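Local coordinates for protein DOA1 (Saccharomyces cerevisiae, PDB 3ODT) that probably binds ubiquitin through its WD40 beta-propeller domain and takes part in regulating the turnover of F-box proteins, at residues Arg22-Val27 against Leu62-Tyr67; Val107-Ser111 against Val145-Lys149; Asp114-Ile118 against Lys127-Glu131; Phe158-Ser162 against His189-Val193; Val240-Glu244 against Trp270-Cys274. All coordinates share one frame; numbering follows the deposited sequence.

Interaction 1: residues Arg22-Val27 against Leu62-Tyr67; sequences RDVVAV and LNSVCY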
# COMPACT_ATOMS: atom_id res chain seq x y z
N ARG A 22 9.58 1.50 -2.96
CA ARG A 22 8.32 1.38 -3.66
C ARG A 22 7.13 1.04 -2.77
O ARG A 22 5.99 1.28 -3.15
CB ARG A 22 8.44 0.31 -4.73
CG ARG A 22 9.42 0.63 -5.86
CD ARG A 22 8.94 1.79 -6.72
NE ARG A 22 7.56 1.57 -7.15
CZ ARG A 22 6.97 2.14 -8.19
NH1 ARG A 22 7.65 2.95 -8.97
NH2 ARG A 22 5.69 1.86 -8.45
N ASP A 23 7.41 0.48 -1.61
CA ASP A 23 6.36 0.09 -0.69
C ASP A 23 6.92 -0.06 0.72
O ASP A 23 8.07 -0.50 0.91
CB ASP A 23 5.68 -1.20 -1.16
CG ASP A 23 4.20 -1.28 -0.72
OD1 ASP A 23 3.65 -0.29 -0.17
OD2 ASP A 23 3.56 -2.32 -0.97
N VAL A 24 6.12 0.38 1.70
CA VAL A 24 6.45 0.33 3.12
C VAL A 24 5.28 -0.25 3.91
O VAL A 24 4.11 -0.08 3.53
CB VAL A 24 6.83 1.73 3.66
CG1 VAL A 24 8.02 2.28 2.89
CG2 VAL A 24 5.66 2.69 3.55
N VAL A 25 5.59 -0.89 5.04
CA VAL A 25 4.56 -1.46 5.88
C VAL A 25 4.98 -1.34 7.34
O VAL A 25 6.15 -1.55 7.69
CB VAL A 25 4.24 -2.94 5.47
CG1 VAL A 25 5.45 -3.88 5.67
CG2 VAL A 25 3.03 -3.48 6.20
N ALA A 26 4.01 -1.05 8.21
CA ALA A 26 4.19 -1.13 9.63
C ALA A 26 4.13 -2.60 10.08
O ALA A 26 3.23 -3.37 9.67
CB ALA A 26 3.09 -0.36 10.34
N VAL A 27 5.08 -2.98 10.90
CA VAL A 27 5.04 -4.30 11.50
C VAL A 27 4.50 -4.13 12.92
O VAL A 27 3.55 -4.79 13.33
CB VAL A 27 6.43 -4.92 11.48
CG1 VAL A 27 6.47 -6.16 12.36
CG2 VAL A 27 6.83 -5.24 10.04
N LEU A 62 11.54 -4.95 -6.45
CA LEU A 62 10.45 -5.24 -5.53
C LEU A 62 9.56 -3.99 -5.45
O LEU A 62 10.05 -2.86 -5.24
CB LEU A 62 10.97 -5.65 -4.16
CG LEU A 62 11.81 -6.93 -4.12
CD1 LEU A 62 12.28 -7.21 -2.72
CD2 LEU A 62 10.97 -8.08 -4.66
N ASN A 63 8.26 -4.22 -5.65
CA ASN A 63 7.25 -3.18 -5.77
C ASN A 63 6.15 -3.19 -4.73
O ASN A 63 5.43 -2.21 -4.58
CB ASN A 63 6.66 -3.21 -7.16
CG ASN A 63 7.66 -2.79 -8.22
OD1 ASN A 63 8.33 -1.77 -8.06
ND2 ASN A 63 7.79 -3.59 -9.29
N SER A 64 6.03 -4.29 -4.00
CA SER A 64 4.97 -4.44 -3.03
C SER A 64 5.45 -5.25 -1.81
O SER A 64 6.31 -6.14 -1.91
CB SER A 64 3.76 -5.10 -3.70
OG SER A 64 4.10 -6.35 -4.26
N VAL A 65 4.83 -4.94 -0.68
CA VAL A 65 5.11 -5.62 0.58
C VAL A 65 3.85 -5.58 1.44
O VAL A 65 3.03 -4.65 1.33
CB VAL A 65 6.30 -4.94 1.35
CG1 VAL A 65 5.89 -3.56 1.88
CG2 VAL A 65 6.87 -5.81 2.46
N CYS A 66 3.69 -6.61 2.27
CA CYS A 66 2.71 -6.60 3.35
C CYS A 66 3.22 -7.50 4.46
O CYS A 66 4.29 -8.12 4.34
CB CYS A 66 1.32 -7.02 2.86
SG CYS A 66 1.16 -8.76 2.41
N TYR A 67 2.45 -7.58 5.54
CA TYR A 67 2.90 -8.28 6.73
C TYR A 67 1.79 -9.22 7.20
O TYR A 67 0.66 -8.79 7.45
CB TYR A 67 3.27 -7.29 7.83
CG TYR A 67 3.68 -7.95 9.13
CD1 TYR A 67 4.74 -8.85 9.17
CD2 TYR A 67 3.01 -7.67 10.33
CE1 TYR A 67 5.12 -9.45 10.33
CE2 TYR A 67 3.39 -8.28 11.50
CZ TYR A 67 4.44 -9.18 11.49
OH TYR A 67 4.85 -9.82 12.65
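Asp23 reaches across from residues 22-27 and takes the backbone N-H of Val65 in residues 62-67. The bond from Val65 N to Asp23 OD2 is 2.9 Å long. The donor meets OD2 on its anti side, tilted 31° out of the carboxylate plane. Asp23 CG stands anti to the backbone N (chi1 -150°), which carries OD2 over to the neighbouring strand. The other oxygen, OD1, is hydrogen-bonded to Ser271. Further along, Val25 and Val65 meet at a slant, with their CG1 methyls 3.8 Å apart. Val27 and Tyr67 cross at about a right angle. Val27 CG1 lies over one face of the Tyr67 ring, displaced toward the rim and 4.0 Å from the centroid, a CH-pi contact. At the other end, Arg22 and Asn63 run side by side in the same direction. Their guanidinium and amide planes are 70° apart, and Asn63 OD1 lies 3.4 Å from Arg22 CG. Asn63 ND2 is bonded to Asn106. The two strands run nearly parallel but belong to different four-stranded sheets. Innermost strands of successive blades meeting in this way are characteristic of the WD40 beta-propeller.

Interaction 2: residues Val107-Ser111 against Val145-Lys149; sequences VCSLS and VWDAK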
# COMPACT_ATOMS: atom_id res chain seq x y z
N VAL A 107 4.11 -7.97 -9.66
CA VAL A 107 3.22 -7.92 -8.52
C VAL A 107 3.35 -6.53 -7.92
O VAL A 107 4.32 -6.23 -7.23
CB VAL A 107 3.55 -9.01 -7.49
CG1 VAL A 107 2.55 -8.95 -6.35
CG2 VAL A 107 3.52 -10.39 -8.15
N CYS A 108 2.37 -5.69 -8.23
CA CYS A 108 2.42 -4.27 -7.88
C CYS A 108 1.70 -3.89 -6.60
O CYS A 108 1.81 -2.73 -6.17
CB CYS A 108 1.91 -3.38 -9.02
SG CYS A 108 0.33 -3.85 -9.66
N SER A 109 0.96 -4.82 -6.00
CA SER A 109 0.34 -4.56 -4.71
C SER A 109 0.19 -5.83 -3.92
O SER A 109 0.00 -6.90 -4.49
CB SER A 109 -1.01 -3.85 -4.86
OG SER A 109 -2.03 -4.75 -5.27
N LEU A 110 0.24 -5.69 -2.59
CA LEU A 110 0.05 -6.79 -1.67
C LEU A 110 -0.72 -6.26 -0.47
O LEU A 110 -0.49 -5.12 -0.01
CB LEU A 110 1.38 -7.39 -1.18
CG LEU A 110 2.05 -8.34 -2.15
CD1 LEU A 110 3.47 -8.64 -1.68
CD2 LEU A 110 1.24 -9.64 -2.27
N SER A 111 -1.60 -7.09 0.07
CA SER A 111 -2.31 -6.77 1.30
C SER A 111 -2.61 -8.07 2.04
O SER A 111 -2.79 -9.12 1.43
CB SER A 111 -3.61 -6.04 0.94
OG SER A 111 -4.19 -5.46 2.10
N VAL A 145 -3.79 -4.33 -12.85
CA VAL A 145 -4.48 -4.18 -11.58
C VAL A 145 -3.48 -3.58 -10.58
O VAL A 145 -2.54 -4.24 -10.13
CB VAL A 145 -5.03 -5.52 -11.10
CG1 VAL A 145 -5.59 -5.39 -9.68
CG2 VAL A 145 -6.10 -6.04 -12.07
N TRP A 146 -3.67 -2.30 -10.31
CA TRP A 146 -2.74 -1.56 -9.47
C TRP A 146 -2.95 -1.82 -7.99
O TRP A 146 -2.00 -1.67 -7.20
CB TRP A 146 -2.89 -0.07 -9.73
CG TRP A 146 -2.08 0.36 -10.92
CD1 TRP A 146 -2.54 0.73 -12.15
CD2 TRP A 146 -0.66 0.45 -10.97
NE1 TRP A 146 -1.48 1.07 -12.96
CE2 TRP A 146 -0.32 0.92 -12.26
CE3 TRP A 146 0.36 0.24 -10.03
CZ2 TRP A 146 0.99 1.14 -12.65
CZ3 TRP A 146 1.68 0.46 -10.42
CH2 TRP A 146 1.97 0.93 -11.72
N ASP A 147 -4.17 -2.20 -7.59
CA ASP A 147 -4.42 -2.51 -6.19
C ASP A 147 -5.55 -3.51 -6.03
O ASP A 147 -6.40 -3.63 -6.89
CB ASP A 147 -4.70 -1.24 -5.39
CG ASP A 147 -4.53 -1.46 -3.88
OD1 ASP A 147 -3.77 -2.36 -3.49
OD2 ASP A 147 -5.19 -0.75 -3.08
N ALA A 148 -5.54 -4.19 -4.90
CA ALA A 148 -6.53 -5.19 -4.54
C ALA A 148 -6.60 -5.24 -3.02
O ALA A 148 -5.56 -5.22 -2.31
CB ALA A 148 -6.16 -6.59 -5.12
N LYS A 149 -7.82 -5.28 -2.52
CA LYS A 149 -8.08 -5.27 -1.08
C LYS A 149 -9.19 -6.24 -0.72
O LYS A 149 -10.12 -6.47 -1.52
CB LYS A 149 -8.49 -3.88 -0.63
CG LYS A 149 -7.41 -2.82 -0.73
CD LYS A 149 -6.25 -3.09 0.21
CE LYS A 149 -5.50 -1.80 0.58
NZ LYS A 149 -4.56 -1.34 -0.45
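Ser109 packs closely against the backbone and side chain of residues 145-149. Its CB lies 3.3 Å from Trp146 O and also meets the carboxylate of Asp147. Its OG, held between its own backbone N and carbonyl carbon (chi1 76°), lies 3.4 Å from Asp147 CA. One residue earlier, Cys108 CB is 4.1 Å from Trp146 CE3. The Cys108 sulfur approaches the same indole obliquely, with SG 4.8 Å from the centroid of the six-membered ring of Trp146 and 39° off its normal. At the other end, Ser111 OG rests 3.7 Å from Lys149 CD. The carbonyl O of Ala148 is buried here and has no partner in the model.

Further bonds position these groups. Lys149 bends back at chi2 and chi4, and its NZ forms a 2.8 Å salt bridge with Asp147 OD2, which offers its syn lone pair. The same OD2 accepts the backbone N-H of Leu190, so two donors grip it and the carboxylate is tied to the next blade. Trp146 is held by an edge-to-face contact with Trp122 and a cation-pi contact with Arg188.

Both strands carry a classic beta bulge: Cys108 and Ser109 face Gly120, and Trp146 and Asp147 face Ala161. Strands 107-113 and 145-150 are the innermost strands of adjacent blades, 11° from parallel over these segments. Strand 116-121 lies beside the first and also touches Ala148, and strand 187-194 borders the second.

Interaction 3: residues Asp114-Ile118 against Lys127-Glu131; sequences DGVVI and KVWKE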
# COMPACT_ATOMS: atom_id res chain seq x y z
N ASP A 114 -6.83 -11.00 7.93
CA ASP A 114 -7.59 -12.12 8.47
C ASP A 114 -7.20 -13.43 7.78
O ASP A 114 -8.06 -14.21 7.39
CB ASP A 114 -9.08 -11.86 8.30
CG ASP A 114 -9.55 -10.61 9.07
OD1 ASP A 114 -9.21 -10.49 10.26
OD2 ASP A 114 -10.26 -9.76 8.47
N GLY A 115 -5.89 -13.65 7.60
CA GLY A 115 -5.40 -14.89 7.03
C GLY A 115 -5.38 -14.93 5.51
O GLY A 115 -4.92 -15.92 4.92
N VAL A 116 -5.84 -13.86 4.88
CA VAL A 116 -5.95 -13.79 3.43
C VAL A 116 -4.89 -12.86 2.87
O VAL A 116 -4.74 -11.75 3.34
CB VAL A 116 -7.35 -13.29 2.98
CG1 VAL A 116 -7.43 -13.26 1.45
CG2 VAL A 116 -8.42 -14.18 3.57
N VAL A 117 -4.16 -13.32 1.86
CA VAL A 117 -3.27 -12.45 1.11
C VAL A 117 -3.98 -12.11 -0.19
O VAL A 117 -4.54 -12.99 -0.86
CB VAL A 117 -1.94 -13.14 0.78
CG1 VAL A 117 -1.02 -12.21 -0.01
CG2 VAL A 117 -1.27 -13.59 2.06
N ILE A 118 -3.98 -10.84 -0.57
CA ILE A 118 -4.49 -10.47 -1.88
C ILE A 118 -3.46 -9.62 -2.60
O ILE A 118 -2.90 -8.68 -2.03
CB ILE A 118 -5.90 -9.82 -1.81
CG1 ILE A 118 -6.49 -9.65 -3.22
CG2 ILE A 118 -5.89 -8.53 -1.03
CD1 ILE A 118 -7.94 -9.20 -3.23
N LYS A 127 -5.05 -11.83 -7.20
CA LYS A 127 -5.12 -13.21 -6.77
C LYS A 127 -5.32 -13.21 -5.27
O LYS A 127 -4.75 -12.39 -4.54
CB LYS A 127 -3.88 -14.00 -7.18
CG LYS A 127 -3.90 -14.37 -8.68
CD LYS A 127 -2.60 -14.99 -9.18
CE LYS A 127 -2.74 -15.54 -10.60
NZ LYS A 127 -3.43 -14.68 -11.59
N VAL A 128 -6.12 -14.16 -4.81
CA VAL A 128 -6.42 -14.30 -3.40
C VAL A 128 -5.86 -15.63 -2.92
O VAL A 128 -6.13 -16.70 -3.52
CB VAL A 128 -7.94 -14.30 -3.15
CG1 VAL A 128 -8.26 -14.56 -1.65
CG2 VAL A 128 -8.55 -13.02 -3.64
N TRP A 129 -5.06 -15.56 -1.86
CA TRP A 129 -4.29 -16.70 -1.38
C TRP A 129 -4.57 -16.97 0.09
O TRP A 129 -4.69 -16.05 0.88
CB TRP A 129 -2.79 -16.44 -1.53
CG TRP A 129 -2.33 -15.75 -2.76
CD1 TRP A 129 -2.42 -14.42 -3.01
CD2 TRP A 129 -1.64 -16.33 -3.90
NE1 TRP A 129 -1.86 -14.13 -4.22
CE2 TRP A 129 -1.38 -15.28 -4.80
CE3 TRP A 129 -1.26 -17.62 -4.24
CZ2 TRP A 129 -0.72 -15.47 -6.01
CZ3 TRP A 129 -0.61 -17.82 -5.46
CH2 TRP A 129 -0.35 -16.74 -6.33
N LYS A 130 -4.69 -18.24 0.44
CA LYS A 130 -4.84 -18.66 1.82
C LYS A 130 -3.99 -19.87 2.05
O LYS A 130 -3.95 -20.78 1.23
CB LYS A 130 -6.30 -18.99 2.13
CG LYS A 130 -7.28 -17.89 1.78
CD LYS A 130 -8.72 -18.33 2.05
CE LYS A 130 -9.71 -17.24 1.75
NZ LYS A 130 -11.12 -17.63 2.07
N GLU A 131 -3.32 -19.89 3.19
CA GLU A 131 -2.48 -21.01 3.59
C GLU A 131 -1.51 -21.41 2.48
O GLU A 131 -1.22 -22.60 2.28
CB GLU A 131 -3.37 -22.18 4.02
CG GLU A 131 -4.09 -21.91 5.35
CD GLU A 131 -5.28 -22.83 5.63
OE1 GLU A 131 -5.51 -23.78 4.85
OE2 GLU A 131 -5.98 -22.59 6.63
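Val117 and Trp129 form an antiparallel hydrogen-bonded pair, joined by Val117 N to Trp129 O at 2.9 Å and Trp129 N to Val117 O at 2.8 Å. The neighbouring pair, Ile118 with Val128, is a non-hydrogen-bonded one; there Ile118 CA lies 3.3 Å from Lys127 O, a CA-H...O contact.

Val116, Ile118, Val128 and Lys130 share one face of the sheet. Val128 sits between the first two and meets each at a slant. Its CG1 is 3.5 Å from Val116 CG1, tighter than usual van der Waals contact. Its CG2 is 3.9 Å from Ile118 CD1. Val116 and Lys130 run side by side, with Val116 CG2 3.8 Å from Lys130 CE. The lysine chain is extended beyond CG, and its NZ makes a weak hydrogen bond to Asn156.

Val117 and Trp129 lie on the other face. Val117 CG1 packs 4.0 Å from Trp129 CD1. With CG turned beside the residue's own backbone N (chi1 -40°), the indole also brings this CD1 to within 3.3 Å of Val117 O, which approaches the ring at its edge, near the ring plane. The indole nitrogen, NE1, is hydrogen-bonded to Ser119 OG, which pins the rotation of the ring, and His103 touches the Trp129 side chain.

This is the hairpin of the second and third strands of a propeller blade. A tryptophan in the third strand bonded to a serine in the second, with a histidine close by, is consistent with the structural tetrad of WD40 repeats.

Interaction 4: residues Phe158-Ser162 against His189-Val193; sequences FLTAS and HLAVV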
# COMPACT_ATOMS: atom_id res chain seq x y z
N PHE A 158 -13.92 -8.90 -2.42
CA PHE A 158 -12.64 -8.28 -2.72
C PHE A 158 -12.89 -7.08 -3.61
O PHE A 158 -13.91 -7.02 -4.34
CB PHE A 158 -11.72 -9.28 -3.42
CG PHE A 158 -11.70 -10.63 -2.75
CD1 PHE A 158 -11.14 -10.76 -1.51
CD2 PHE A 158 -12.32 -11.73 -3.32
CE1 PHE A 158 -11.14 -11.97 -0.85
CE2 PHE A 158 -12.35 -12.93 -2.66
CZ PHE A 158 -11.75 -13.06 -1.43
N LEU A 159 -11.96 -6.15 -3.58
CA LEU A 159 -12.06 -4.92 -4.38
C LEU A 159 -10.74 -4.70 -5.13
O LEU A 159 -9.67 -4.84 -4.55
CB LEU A 159 -12.33 -3.74 -3.46
CG LEU A 159 -12.89 -2.48 -4.10
CD1 LEU A 159 -14.33 -2.67 -4.60
CD2 LEU A 159 -12.83 -1.33 -3.09
N THR A 160 -10.84 -4.40 -6.41
CA THR A 160 -9.67 -4.20 -7.24
C THR A 160 -9.76 -2.87 -7.98
O THR A 160 -10.86 -2.39 -8.32
CB THR A 160 -9.54 -5.35 -8.28
OG1 THR A 160 -10.75 -5.44 -9.05
CG2 THR A 160 -9.28 -6.70 -7.57
N ALA A 161 -8.60 -2.31 -8.28
CA ALA A 161 -8.44 -1.04 -8.97
C ALA A 161 -7.52 -1.25 -10.16
O ALA A 161 -6.46 -1.88 -10.03
CB ALA A 161 -7.79 -0.04 -8.05
N SER A 162 -7.88 -0.67 -11.29
CA SER A 162 -7.18 -0.95 -12.54
C SER A 162 -6.88 0.24 -13.43
O SER A 162 -7.57 1.27 -13.42
CB SER A 162 -7.98 -2.03 -13.30
OG SER A 162 -7.49 -2.32 -14.59
N HIS A 189 -5.08 3.04 -6.29
CA HIS A 189 -5.11 2.49 -4.94
C HIS A 189 -6.47 2.57 -4.30
O HIS A 189 -7.31 3.39 -4.68
CB HIS A 189 -4.03 3.16 -4.05
CG HIS A 189 -3.32 2.18 -3.17
ND1 HIS A 189 -2.43 1.25 -3.67
CD2 HIS A 189 -3.37 1.96 -1.83
CE1 HIS A 189 -1.98 0.51 -2.68
NE2 HIS A 189 -2.54 0.91 -1.55
N LEU A 190 -6.65 1.74 -3.28
CA LEU A 190 -7.89 1.58 -2.58
C LEU A 190 -7.67 1.51 -1.07
O LEU A 190 -6.68 0.95 -0.61
CB LEU A 190 -8.58 0.30 -3.02
CG LEU A 190 -8.92 0.09 -4.50
CD1 LEU A 190 -9.30 -1.35 -4.76
CD2 LEU A 190 -10.04 1.03 -4.88
N ALA A 191 -8.63 2.01 -0.30
CA ALA A 191 -8.71 1.70 1.13
C ALA A 191 -10.17 1.44 1.47
O ALA A 191 -11.06 2.22 1.07
CB ALA A 191 -8.18 2.84 1.99
N VAL A 192 -10.43 0.28 2.06
CA VAL A 192 -11.77 -0.07 2.49
C VAL A 192 -12.09 0.56 3.85
O VAL A 192 -11.40 0.35 4.83
CB VAL A 192 -11.95 -1.60 2.52
CG1 VAL A 192 -13.35 -1.99 3.03
CG2 VAL A 192 -11.62 -2.19 1.15
N VAL A 193 -13.12 1.39 3.89
CA VAL A 193 -13.54 2.01 5.14
C VAL A 193 -14.35 1.01 5.98
O VAL A 193 -14.06 0.75 7.16
CB VAL A 193 -14.35 3.26 4.85
CG1 VAL A 193 -14.89 3.90 6.15
CG2 VAL A 193 -13.53 4.28 4.07
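Thr160, whose carbonyl carbon touches Leu190, has its hydroxyl gripped by two ring nitrogens. OG1 is hydrogen-bonded to His141 NE2 and to Trp170 NE1, with a weak bond to Lys168 O besides. This Trp-Thr-His cluster is consistent with the structural tetrad of WD40 beta-propeller blades. It anchors residues 158-162, on the second strand of one blade, while the strand's other face packs against residues 189-193, on the innermost strand of the next.

Across the contact there are no hydrogen bonds. The strand axes stay 6.9 Å apart and run 157° from each other, so side chains fill the distance between the sheets. Leu190 is the main wedge. Its CG stands anti to its carbonyl carbon (chi1 -58°), and the extended chi2 of 167° sends one methyl toward the opposing backbone. That methyl, CD1, lies 3.5 Å from Leu159 O and 3.6 Å from Thr160 C.

Leu159 comes toward it at a slant, with its CG 3.8 Å from Leu190 CD1. Beyond, Leu159 CD2 just reaches Val192 CG2 at 4.5 Å. Phe198, on the strand beside 187-194, also touches Leu159.

The carbonyl of Leu190 accepts a weak bond from Lys149 NZ, on the strand beside 157-162. Ala161 closes the other flank of the leucine: its CB sits 3.7 Å from Leu190 CG and 4.0 Å from Leu190 CD2.

Interaction 5: residues Val240-Glu244 against Trp270-Cys274; sequences VSCGE and WSVDC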
# COMPACT_ATOMS: atom_id res chain seq x y z
N VAL A 240 -4.48 9.41 4.72
CA VAL A 240 -3.15 9.82 4.30
C VAL A 240 -2.93 9.38 2.85
O VAL A 240 -3.25 8.25 2.48
CB VAL A 240 -2.04 9.26 5.20
CG1 VAL A 240 -1.99 7.76 5.18
CG2 VAL A 240 -0.72 9.82 4.77
N SER A 241 -2.46 10.30 2.04
CA SER A 241 -2.20 10.02 0.64
C SER A 241 -0.81 10.51 0.25
O SER A 241 -0.23 11.35 0.94
CB SER A 241 -3.23 10.73 -0.24
OG SER A 241 -3.13 12.16 -0.15
N CYS A 242 -0.31 10.01 -0.86
CA CYS A 242 0.94 10.49 -1.41
C CYS A 242 0.99 10.28 -2.90
O CYS A 242 0.26 9.46 -3.47
CB CYS A 242 2.12 9.79 -0.74
SG CYS A 242 2.31 8.04 -1.14
N GLY A 243 1.88 11.01 -3.57
CA GLY A 243 2.01 10.82 -4.99
C GLY A 243 3.14 11.56 -5.69
O GLY A 243 4.19 11.89 -5.12
N GLU A 244 2.89 11.78 -6.96
CA GLU A 244 3.87 12.22 -7.89
C GLU A 244 4.23 13.71 -7.73
O GLU A 244 5.27 14.16 -8.21
CB GLU A 244 3.36 11.88 -9.30
CG GLU A 244 4.32 12.20 -10.46
CD GLU A 244 5.71 11.62 -10.28
OE1 GLU A 244 5.84 10.45 -9.87
OE2 GLU A 244 6.68 12.34 -10.59
N TRP A 270 6.08 7.15 -3.33
CA TRP A 270 5.43 5.93 -3.79
C TRP A 270 4.44 5.29 -2.83
O TRP A 270 3.50 4.63 -3.27
CB TRP A 270 6.48 4.88 -4.17
CG TRP A 270 7.33 5.30 -5.29
CD1 TRP A 270 8.66 5.57 -5.26
CD2 TRP A 270 6.90 5.52 -6.64
NE1 TRP A 270 9.09 5.95 -6.52
CE2 TRP A 270 8.02 5.93 -7.37
CE3 TRP A 270 5.66 5.43 -7.27
CZ2 TRP A 270 7.96 6.23 -8.73
CZ3 TRP A 270 5.60 5.72 -8.63
CH2 TRP A 270 6.73 6.15 -9.33
N SER A 271 4.73 5.40 -1.54
CA SER A 271 3.99 4.60 -0.58
C SER A 271 3.95 5.25 0.80
O SER A 271 4.91 5.91 1.24
CB SER A 271 4.67 3.23 -0.47
OG SER A 271 3.96 2.38 0.43
N VAL A 272 2.81 5.09 1.45
CA VAL A 272 2.64 5.39 2.87
C VAL A 272 1.98 4.23 3.58
O VAL A 272 1.24 3.43 2.97
CB VAL A 272 1.77 6.65 3.09
CG1 VAL A 272 2.53 7.90 2.66
CG2 VAL A 272 0.46 6.55 2.29
N ASP A 273 2.27 4.13 4.87
CA ASP A 273 1.53 3.24 5.75
C ASP A 273 1.49 3.90 7.12
O ASP A 273 2.24 4.83 7.38
CB ASP A 273 2.16 1.85 5.82
CG ASP A 273 1.18 0.77 6.28
OD1 ASP A 273 0.02 0.85 5.89
OD2 ASP A 273 1.55 -0.16 6.99
N CYS A 274 0.58 3.41 7.95
CA CYS A 274 0.28 3.97 9.27
C CYS A 274 0.55 2.96 10.40
O CYS A 274 0.01 1.85 10.42
CB CYS A 274 -1.20 4.41 9.33
SG CYS A 274 -1.68 5.67 8.05
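Cys242 leaves its strand toward residues 270-274, and its CB first meets Val272, lying 3.9 Å from Val272 CG1. The sulfur is turned between the cysteine's own backbone N and carbonyl carbon (chi1 69°), which lays it along the opposing backbone. SG is 3.8 Å from Val272 CG1 on one side. It is also 3.6 Å from Ser271 N and 3.9 Å from Trp270 C, so it rests on the peptide that joins these two residues. Val240, two residues earlier, meets Val272 tip to tip, with Val240 CG1 4.0 Å from Val272 CG2. Cys274 also faces Val240, though its side chain has two conformers.

The contact joins two blades of the WD40 propeller. Strand 239-243 is the second strand of one blade, and strand 269-274 is the innermost strand of the next. They run nearly antiparallel, 166° apart, with no hydrogen bond between them. Trp270 and Ser271 both face Gly283 in a classic beta bulge.

Glu244 lies beyond the strand end. Its OE1 comes obliquely to the indole, 4.4 Å from Trp270 CH2, and is hydrogen-bonded to Tyr229 OH and Ser268 OG. The Trp270 ring stacks on Tyr229. Its NE1 is bonded to OD2 of Asp20, which is a ligand of the calcium ion together with Ser285 and Asn287.

Interactions 5, 1, 2 and 4 follow one another round the propeller, and polar bonds join each to the next. Ser271 OG of interaction 5 lies 2.7 Å from Asp23 OD1 of interaction 1, and Asp273 OD2 lies 2.9 Å from Ala26 N. Ser64 OG is 3.0 Å from Val107 O, linking interactions 1 and 2. Asp147 OD2 is 2.9 Å from Leu190 N, linking 2 and 4. Interaction 3 lies further out, its centre about 16 Å from that of the chain. It joins interaction 2 through Ser111 O and Ile118 N, 2.9 Å apart, and packs on Phe158 of interaction 4. Interaction 5 is tied directly to a calcium ligand.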